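Local coordinates for protein RTX toxin RtxA (Vibrio vulnificus MO6-24/O, PDB 6IMP) that is a bacterial toxin whose crystallised effector domain has an alpha/beta hydrolase fold and is probably a hydrolase acting in virulence, at residues I53-T56 and L57-A61. Numbering follows the deposited sequence.
Sequences ITQT and LLDHA
Gln55 and Asp59 meet one helical turn apart, NE2 of Gln55 lying 2.9 Å from OD1 of Asp59. The amide and carboxylate planes are close to parallel, 17° apart, but offset, OD1 lying off the amide plane. CG of Gln55 is anti to the backbone N (chi1 -170°) and the chain bends at chi2, turning NE2 back over the helix, 3.7 Å from CB of Leu58. NE2 is hydrogen-bonded to the hydroxyl of Tyr82 on strand 78-84. Asp59 N donates to Gln55 O at 2.7 Å. Straight bonds from Leu57 N to Ile53 O and from His60 N to Thr56 O continue the pattern, whereas Leu58 N is shared by weak bonds to Thr54 O (3.2 Å) and Gln55 O (2.8 Å). Apolar contacts keep this spacing: CG2 of Ile53 meets CG of Leu57, and CG2 of Thr54 lies 4.2 Å from CD1 of Leu58. Thr54 and Leu58 are buried and pack against helix 112-124; Thr54 OG1 bonds to Glu114, while Leu58 also touches Tyr82 and His84. The i to i+4 pairing is that of an alpha-helix, here 52-63, which packs on helix 112-124 and strand 78-84 near one edge of the alpha/beta hydrolase sheet.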
ATOM      1  N   ILE A  53      22.007   0.464   3.659  1.00 79.48           N
ATOM      2  CA  ILE A  53      21.635   0.640   5.058  1.00 84.53           C
ATOM      3  C   ILE A  53      20.337  -0.099   5.356  1.00 83.21           C
ATOM      4  O   ILE A  53      20.227  -0.811   6.353  1.00 80.06           O
ATOM      5  CB  ILE A  53      21.466   2.132   5.405  1.00 95.76           C
ATOM      6  CG1 ILE A  53      22.805   2.870   5.238  1.00 99.79           C
ATOM      7  CG2 ILE A  53      20.932   2.307   6.829  1.00 93.16           C
ATOM      8  CD1 ILE A  53      22.661   4.306   4.783  1.00 97.83           C
ATOM      9  N   THR A  54      19.361   0.071   4.472  1.00 87.45           N
ATOM     10  CA  THR A  54      18.057  -0.562   4.632  1.00 90.12           C
ATOM     11  C   THR A  54      18.215  -2.066   4.769  1.00 83.75           C
ATOM     12  O   THR A  54      17.573  -2.690   5.614  1.00 83.77           O
ATOM     13  CB  THR A  54      17.132  -0.259   3.435  1.00 90.20           C
ATOM     14  OG1 THR A  54      17.205   1.137   3.115  1.00 90.67           O
ATOM     15  CG2 THR A  54      15.684  -0.627   3.763  1.00 88.50           C
ATOM     16  N   GLN A  55      19.096  -2.631   3.949  1.00 84.28           N
ATOM     17  CA  GLN A  55      19.305  -4.076   3.912  1.00 90.38           C
ATOM     18  C   GLN A  55      19.956  -4.537   5.213  1.00 91.25           C
ATOM     19  O   GLN A  55      19.443  -5.437   5.882  1.00 78.41           O
ATOM     20  CB  GLN A  55      20.164  -4.472   2.692  1.00 86.64           C
ATOM     21  CG  GLN A  55      20.255  -5.975   2.400  1.00 81.73           C
ATOM     22  CD  GLN A  55      18.918  -6.704   2.493  1.00 84.01           C
ATOM     23  OE1 GLN A  55      18.209  -6.860   1.494  1.00 91.77           O
ATOM     24  NE2 GLN A  55      18.572  -7.159   3.697  1.00 76.82           N
ATOM     25  N   THR A  56      21.046  -3.869   5.598  1.00 93.62           N
ATOM     26  CA  THR A  56      21.782  -4.209   6.822  1.00 94.18           C
ATOM     27  C   THR A  56      20.842  -4.205   8.042  1.00 91.51           C
ATOM     28  O   THR A  56      20.768  -5.198   8.774  1.00 91.99           O
ATOM     29  CB  THR A  56      22.993  -3.267   7.059  1.00 90.33           C
ATOM     30  OG1 THR A  56      22.603  -1.910   6.848  1.00111.16           O
ATOM     31  CG2 THR A  56      24.129  -3.593   6.110  1.00 88.89           C
ATOM     32  N   LEU A  57      20.073  -3.130   8.208  1.00 77.20           N
ATOM     33  CA  LEU A  57      19.061  -3.071   9.268  1.00 86.12           C
ATOM     34  C   LEU A  57      18.114  -4.278   9.243  1.00 89.91           C
ATOM     35  O   LEU A  57      17.599  -4.695  10.286  1.00 80.66           O
ATOM     36  CB  LEU A  57      18.231  -1.794   9.157  1.00 91.81           C
ATOM     37  CG  LEU A  57      18.919  -0.439   9.313  1.00 93.81           C
ATOM     38  CD1 LEU A  57      17.854   0.654   9.210  1.00 97.97           C
ATOM     39  CD2 LEU A  57      19.694  -0.333  10.620  1.00 87.15           C
ATOM     40  N   LEU A  58      17.853  -4.789   8.038  1.00 96.12           N
ATOM     41  CA  LEU A  58      16.956  -5.935   7.832  1.00 95.37           C
ATOM     42  C   LEU A  58      17.634  -7.266   8.086  1.00 90.72           C
ATOM     43  O   LEU A  58      16.994  -8.204   8.545  1.00 94.65           O
ATOM     44  CB  LEU A  58      16.416  -5.943   6.399  1.00102.23           C
ATOM     45  CG  LEU A  58      15.272  -4.983   6.084  1.00101.44           C
ATOM     46  CD1 LEU A  58      15.217  -4.725   4.588  1.00100.40           C
ATOM     47  CD2 LEU A  58      13.943  -5.530   6.586  1.00 93.90           C
ATOM     48  N   ASP A  59      18.897  -7.374   7.681  1.00100.73           N
ATOM     49  CA  ASP A  59      19.719  -8.550   7.985  1.00103.76           C
ATOM     50  C   ASP A  59      19.813  -8.724   9.489  1.00107.51           C
ATOM     51  O   ASP A  59      19.548  -9.805  10.026  1.00 88.63           O
ATOM     52  CB  ASP A  59      21.133  -8.382   7.416  1.00105.69           C
ATOM     53  CG  ASP A  59      21.178  -8.502   5.913  1.00105.15           C
ATOM     54  OD1 ASP A  59      20.179  -8.963   5.319  1.00110.08           O
ATOM     55  OD2 ASP A  59      22.219  -8.138   5.323  1.00101.30           O
ATOM     56  N   HIS A  60      20.190  -7.645  10.169  1.00104.00           N
ATOM     57  CA  HIS A  60      20.172  -7.626  11.617  1.00106.95           C
ATOM     58  C   HIS A  60      18.821  -8.139  12.137  1.00 96.20           C
ATOM     59  O   HIS A  60      18.775  -9.111  12.876  1.00 95.23           O
ATOM     60  CB  HIS A  60      20.486  -6.225  12.154  1.00123.14           C
ATOM     61  CG  HIS A  60      20.898  -6.209  13.598  1.00143.65           C
ATOM     62  ND1 HIS A  60      22.177  -6.528  14.015  1.00143.77           N
ATOM     63  CD2 HIS A  60      20.199  -5.917  14.721  1.00150.65           C
ATOM     64  CE1 HIS A  60      22.245  -6.436  15.331  1.00145.99           C
ATOM     65  NE2 HIS A  60      21.060  -6.066  15.785  1.00152.62           N
ATOM     66  N   ALA A  61      17.723  -7.548  11.683  1.00 95.99           N
ATOM     67  CA  ALA A  61      16.400  -7.933  12.185  1.00102.28           C
ATOM     68  C   ALA A  61      16.177  -9.451  12.149  1.00102.89           C
ATOM     69  O   ALA A  61      15.717 -10.029  13.134  1.00 97.23           O
ATOM     70  CB  ALA A  61      15.301  -7.216  11.420  1.00107.77           C
TER